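Local coordinates for YohF (Salmonella typhimurium, PDB 6WON), which probably acts as an NAD(P)-dependent oxidoreductase of the short-chain dehydrogenase/reductase family, with acetoin as a likely substrate, at residues Gln71-Glu74 with His75-Arg79; Thr147-Pro150 with Gln151-Ala154; Ala224-Ser228 with Glu229-Tyr233. All coordinates share one frame; numbering follows the deposited sequence.

Three local contacts follow one another in series along the chain, each between adjoining segments, with none nesting or crossing. Contact 1, the first from the N terminus, is made of successive turns of helix 71-80, in the crossover from strand 56-60 to strand 85-88 of the parallel Rossmann-type sheet. Contact 2 (147-154) closes a tight turn where the loop after strand 135-140 enters helix 153-173, and two other subunits of the tetramer pack there. Contact 3 (224-233) closes the end of helix 216-226 before strand 238-241, beside a further subunit. The centres of contacts 1 and 2 are about 33 Å apart and those of contacts 2 and 3 about 31 Å, each pair on opposite sides of the chain's centre.

Contact 1: Gln71-Glu74 with His75-Arg79; sequences QAIE and HLIQR
Glu-74 and Gln-78, one helical turn apart, meet through their polar ends: the amide NE2 of Gln-78 donates to OE2 of Glu-74 at 2.8 Å. The donor stands above the carboxylate plane, and the bond is bent, with an angle of 141° at the hydrogen. The carboxylate reaches it because CG of Glu-74 lies anti to the backbone N (chi1 173°) and the chain then folds at chi2. Its other oxygen, OE1, is bonded to His-127, which leaves the group gripped at both oxygens. On another side of the helix, CD1 of Ile-77 packs against CG2 of Ile-73 at 3.9 Å, while CG1 of Ile-77 lies 3.1 Å from O of Ile-73. The His-75 ring lies obliquely against the preceding turn, its CD2 3.2 Å from O of Gln-71. Beneath these side chains runs the alpha-helical i to i+4 ladder, in which N of Ile-77 reaches O of Ile-73 at 3.0 Å, almost straight at 175°. In this Rossmann-type fold, Ile-73 and Ile-77 wedge between helix 103-131 (Cys-120, His-127) and the sheet (Thr-34, Ile-8), and Leu-76 packs on Ile-8, Thr-34 and Ile-59 of strands 6-9, 30-35 and 56-60.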
# COMPACT_ATOMS: atom_id res chain seq x y z
N GLN B 71 -27.60 -9.85 -18.13
CA GLN B 71 -28.75 -9.10 -18.63
C GLN B 71 -29.84 -8.97 -17.57
O GLN B 71 -30.63 -8.01 -17.60
CB GLN B 71 -29.30 -9.75 -19.89
CG GLN B 71 -28.52 -9.39 -21.16
CD GLN B 71 -28.35 -7.88 -21.31
OE1 GLN B 71 -29.33 -7.15 -21.50
NE2 GLN B 71 -27.11 -7.42 -21.21
N ALA B 72 -29.90 -9.91 -16.61
CA ALA B 72 -30.89 -9.80 -15.54
C ALA B 72 -30.75 -8.48 -14.77
O ALA B 72 -31.74 -7.98 -14.21
CB ALA B 72 -30.75 -11.00 -14.60
N ILE B 73 -29.56 -7.90 -14.74
CA ILE B 73 -29.41 -6.57 -14.13
C ILE B 73 -30.20 -5.53 -14.92
O ILE B 73 -30.87 -4.67 -14.34
CB ILE B 73 -27.93 -6.20 -14.03
CG1 ILE B 73 -27.19 -7.21 -13.14
CG2 ILE B 73 -27.78 -4.78 -13.49
CD1 ILE B 73 -27.57 -7.14 -11.68
N GLU B 74 -30.11 -5.59 -16.25
CA GLU B 74 -30.86 -4.65 -17.08
C GLU B 74 -32.36 -4.83 -16.90
O GLU B 74 -33.12 -3.84 -16.89
CB GLU B 74 -30.46 -4.81 -18.55
CG GLU B 74 -31.31 -4.01 -19.53
CD GLU B 74 -31.11 -2.50 -19.39
OE1 GLU B 74 -30.10 -2.07 -18.79
OE2 GLU B 74 -31.97 -1.74 -19.89
N HIS B 75 -32.82 -6.07 -16.72
CA HIS B 75 -34.25 -6.29 -16.51
C HIS B 75 -34.71 -5.75 -15.17
O HIS B 75 -35.79 -5.16 -15.07
CB HIS B 75 -34.57 -7.78 -16.62
CG HIS B 75 -34.20 -8.39 -17.93
ND1 HIS B 75 -34.65 -7.90 -19.13
CD2 HIS B 75 -33.41 -9.45 -18.23
CE1 HIS B 75 -34.16 -8.63 -20.12
NE2 HIS B 75 -33.40 -9.58 -19.60
N LEU B 76 -33.90 -5.94 -14.12
CA LEU B 76 -34.24 -5.40 -12.81
C LEU B 76 -34.31 -3.88 -12.84
O LEU B 76 -35.27 -3.28 -12.36
CB LEU B 76 -33.21 -5.88 -11.78
CG LEU B 76 -33.48 -5.62 -10.29
CD1 LEU B 76 -34.87 -6.11 -9.90
CD2 LEU B 76 -32.40 -6.29 -9.43
N ILE B 77 -33.29 -3.24 -13.43
CA ILE B 77 -33.32 -1.79 -13.60
C ILE B 77 -34.61 -1.35 -14.28
O ILE B 77 -35.29 -0.42 -13.82
CB ILE B 77 -32.08 -1.32 -14.40
CG1 ILE B 77 -30.80 -1.65 -13.63
CG2 ILE B 77 -32.17 0.17 -14.69
CD1 ILE B 77 -29.53 -1.40 -14.43
N GLN B 78 -34.98 -2.03 -15.37
CA GLN B 78 -36.21 -1.66 -16.08
C GLN B 78 -37.42 -1.75 -15.17
O GLN B 78 -38.31 -0.90 -15.22
CB GLN B 78 -36.39 -2.54 -17.32
CG GLN B 78 -35.37 -2.30 -18.42
CD GLN B 78 -35.41 -0.88 -18.96
OE1 GLN B 78 -36.48 -0.31 -19.18
NE2 GLN B 78 -34.23 -0.30 -19.18
N ARG B 79 -37.49 -2.79 -14.34
CA ARG B 79 -38.63 -2.92 -13.44
C ARG B 79 -38.64 -1.80 -12.41
O ARG B 79 -39.70 -1.24 -12.11
CB ARG B 79 -38.61 -4.29 -12.76
CG ARG B 79 -39.24 -5.38 -13.62
CD ARG B 79 -38.73 -6.76 -13.23
NE ARG B 79 -39.04 -7.07 -11.84
CZ ARG B 79 -38.61 -8.16 -11.22
NH1 ARG B 79 -37.85 -9.04 -11.86
NH2 ARG B 79 -38.94 -8.38 -9.95

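Contact 2: Thr147-Pro150 with Gln151-Ala154; sequences TPLP and QASA
A type II beta turn from Leu-149 to Ala-152 leads the chain into helix 153-173, with Pro-150 and Gln-151 at its two corners. It is closed by the backbone N of Ala-152, which donates to O of Leu-149 at 3.0 Å, a bent bond with an angle of 136° at the hydrogen. Gln-151 takes up the positive phi of 69° that the second corner of such a turn requires, and its CB comes within 3.0 Å of O of Pro-150. Beside the closing bond, the methyl of Ala-152 meets the Leu-149 side chain, CB of Ala-152 lying 3.6 Å from CD2 and 3.7 Å from CG of Leu-149. With CG anti to N (chi1 173°), the Leu-149 side chain lies beside this methyl, and chi2 turns the CD2 branch to it. Ala-152 is also the N-cap residue of the helix, at the end of the loop that follows strand 135-140 of the Rossmann-type sheet. Thr-156, in the first turn of that helix, joins the turn to the helix start, since its OG1 bonds both N of Leu-149 and O of Ala-152. Pro-150 packs on Leu-171 of the second subunit and on Gln-251 of the third, while Asn-249 of the third subunit bonds O of Pro-148 and OG1 of Thr-147.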
# COMPACT_ATOMS: atom_id res chain seq x y z
N THR B 147 -3.85 -8.77 0.35
CA THR B 147 -2.92 -9.73 0.94
C THR B 147 -3.42 -11.12 0.57
O THR B 147 -4.63 -11.31 0.41
CB THR B 147 -2.82 -9.53 2.47
OG1 THR B 147 -1.87 -10.45 3.04
CG2 THR B 147 -4.20 -9.73 3.14
N PRO B 148 -2.52 -12.08 0.34
CA PRO B 148 -2.96 -13.35 -0.25
C PRO B 148 -3.70 -14.22 0.75
O PRO B 148 -3.47 -14.16 1.96
CB PRO B 148 -1.64 -14.01 -0.68
CG PRO B 148 -0.62 -13.45 0.30
CD PRO B 148 -1.06 -12.02 0.53
N LEU B 149 -4.61 -15.04 0.23
CA LEU B 149 -5.25 -16.08 1.01
C LEU B 149 -4.64 -17.41 0.62
O LEU B 149 -4.79 -17.83 -0.54
CB LEU B 149 -6.76 -16.10 0.78
CG LEU B 149 -7.58 -17.23 1.40
CD1 LEU B 149 -7.51 -17.23 2.94
CD2 LEU B 149 -9.04 -17.14 0.96
N PRO B 150 -3.94 -18.10 1.52
CA PRO B 150 -3.28 -19.36 1.13
C PRO B 150 -4.28 -20.36 0.56
O PRO B 150 -5.43 -20.44 1.01
CB PRO B 150 -2.64 -19.85 2.43
CG PRO B 150 -3.17 -18.97 3.53
CD PRO B 150 -3.63 -17.70 2.90
N GLN B 151 -3.84 -21.07 -0.48
CA GLN B 151 -4.63 -22.05 -1.24
C GLN B 151 -5.72 -21.40 -2.07
O GLN B 151 -6.59 -22.11 -2.58
CB GLN B 151 -5.26 -23.12 -0.35
CG GLN B 151 -4.28 -23.86 0.52
CD GLN B 151 -3.23 -24.57 -0.29
OE1 GLN B 151 -3.51 -25.58 -0.93
NE2 GLN B 151 -2.02 -24.03 -0.27
N ALA B 152 -5.73 -20.08 -2.21
CA ALA B 152 -6.80 -19.40 -2.93
C ALA B 152 -6.20 -18.34 -3.85
O ALA B 152 -6.58 -17.17 -3.82
CB ALA B 152 -7.80 -18.79 -1.95
N SER B 153 -5.25 -18.77 -4.70
CA SER B 153 -4.57 -17.82 -5.57
C SER B 153 -5.52 -17.22 -6.60
O SER B 153 -5.44 -16.02 -6.91
CB SER B 153 -3.40 -18.50 -6.28
OG SER B 153 -3.85 -19.61 -7.04
N ALA B 154 -6.42 -18.03 -7.16
CA ALA B 154 -7.38 -17.47 -8.11
C ALA B 154 -8.26 -16.42 -7.44
O ALA B 154 -8.45 -15.32 -7.97
CB ALA B 154 -8.25 -18.60 -8.70

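Contact 3: Ala224-Ser228 with Glu229-Tyr233; sequences AWLCS and EGASY
Apolar contact centres on Ala-231, whose methyl rests over one face of the Trp-225 indole in a CH-pi interaction. CB of Ala-231 stands 3.6 Å from the centroid of the six-membered ring and only 10° off the ring normal. CB of Ala-231 also lies 3.4 Å from O of Trp-225, on the helix backbone; CD2 of Leu-226 comes to CB of Ala-231 more loosely, at 4.4 Å. Trp-225 swings its indole forward along the chain with CG anti to the backbone N (chi1 177°), and this brings the benzo ring against the returning loop, where CZ2 of Trp-225 lies 3.7 Å from O of Gly-230.

Helix 216-226 of the Rossmann-type fold ends here, and the chain doubles back through a short 3-10 segment, 229-230, on its way to strand 238-241. The hydrogen bonds follow this reversal. OG of Ser-228 donates to O of Trp-225 at 2.7 Å, in the carbonyl plane and on a lone pair, and the same carbonyl also accepts from the backbone N of Ser-228. That hydroxyl oxygen in turn receives a weak bond from N of Gly-230. N of Ala-231 reaches O of Ser-228 at 3.2 Å from above the carbonyl plane; Arg-136 of strand 135-140 also bonds this oxygen.

Intersubunit bonds hold the polar ends. NE1 of Trp-225 is paired with Ser-221 of the fourth subunit, whose own Trp-225 ring meets this one with planes about 35° apart, and Glu-229 bonds His-217 of that subunit.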
# COMPACT_ATOMS: atom_id res chain seq x y z
N ALA B 224 -23.76 1.56 3.50
CA ALA B 224 -24.80 2.59 3.61
C ALA B 224 -24.19 3.99 3.67
O ALA B 224 -24.69 4.91 3.01
CB ALA B 224 -25.67 2.37 4.84
N TRP B 225 -23.14 4.18 4.47
CA TRP B 225 -22.53 5.50 4.55
C TRP B 225 -22.03 5.96 3.18
O TRP B 225 -22.21 7.12 2.80
CB TRP B 225 -21.38 5.53 5.57
CG TRP B 225 -20.73 6.89 5.58
CD1 TRP B 225 -21.19 8.02 6.22
CD2 TRP B 225 -19.55 7.30 4.88
NE1 TRP B 225 -20.35 9.07 5.98
CE2 TRP B 225 -19.34 8.66 5.15
CE3 TRP B 225 -18.64 6.63 4.04
CZ2 TRP B 225 -18.27 9.38 4.62
CZ3 TRP B 225 -17.57 7.34 3.53
CH2 TRP B 225 -17.39 8.70 3.82
N LEU B 226 -21.41 5.05 2.42
CA LEU B 226 -20.93 5.38 1.08
C LEU B 226 -22.05 5.78 0.13
O LEU B 226 -21.79 6.44 -0.88
CB LEU B 226 -20.16 4.19 0.50
CG LEU B 226 -18.77 3.96 1.10
CD1 LEU B 226 -18.21 2.63 0.66
CD2 LEU B 226 -17.81 5.09 0.72
N CYS B 227 -23.29 5.39 0.41
CA CYS B 227 -24.43 5.81 -0.39
C CYS B 227 -25.07 7.09 0.13
O CYS B 227 -26.06 7.55 -0.47
CB CYS B 227 -25.48 4.69 -0.45
SG CYS B 227 -24.85 3.17 -1.16
N SER B 228 -24.55 7.67 1.20
CA SER B 228 -25.14 8.84 1.82
C SER B 228 -24.50 10.13 1.30
O SER B 228 -23.43 10.11 0.67
CB SER B 228 -24.99 8.75 3.34
OG SER B 228 -23.71 9.21 3.69
N GLU B 229 -25.18 11.25 1.56
CA GLU B 229 -24.69 12.56 1.13
C GLU B 229 -23.32 12.88 1.72
O GLU B 229 -22.53 13.58 1.08
CB GLU B 229 -25.70 13.64 1.53
CG GLU B 229 -25.93 13.75 3.04
CD GLU B 229 -24.93 14.67 3.74
OE1 GLU B 229 -24.48 15.67 3.12
OE2 GLU B 229 -24.57 14.37 4.90
N GLY B 230 -23.03 12.38 2.92
CA GLY B 230 -21.75 12.69 3.56
C GLY B 230 -20.53 12.12 2.84
O GLY B 230 -19.41 12.59 3.07
N ALA B 231 -20.72 11.11 1.98
CA ALA B 231 -19.61 10.47 1.29
C ALA B 231 -19.30 11.10 -0.07
O ALA B 231 -18.59 10.49 -0.89
CB ALA B 231 -19.88 8.97 1.12
N SER B 232 -19.79 12.31 -0.32
CA SER B 232 -19.67 12.91 -1.65
C SER B 232 -18.22 13.21 -2.07
O SER B 232 -18.00 13.56 -3.23
CB SER B 232 -20.50 14.19 -1.71
OG SER B 232 -20.47 14.84 -0.45
N TYR B 233 -17.24 13.11 -1.18
CA TYR B 233 -15.85 13.35 -1.55
C TYR B 233 -15.02 12.08 -1.56
O TYR B 233 -13.80 12.16 -1.80
CB TYR B 233 -15.21 14.40 -0.63
CG TYR B 233 -14.12 15.23 -1.29
CD1 TYR B 233 -14.39 15.99 -2.42
CD2 TYR B 233 -12.82 15.23 -0.78
CE1 TYR B 233 -13.39 16.75 -3.03
CE2 TYR B 233 -11.82 15.99 -1.37
CZ TYR B 233 -12.11 16.75 -2.50
OH TYR B 233 -11.11 17.50 -3.10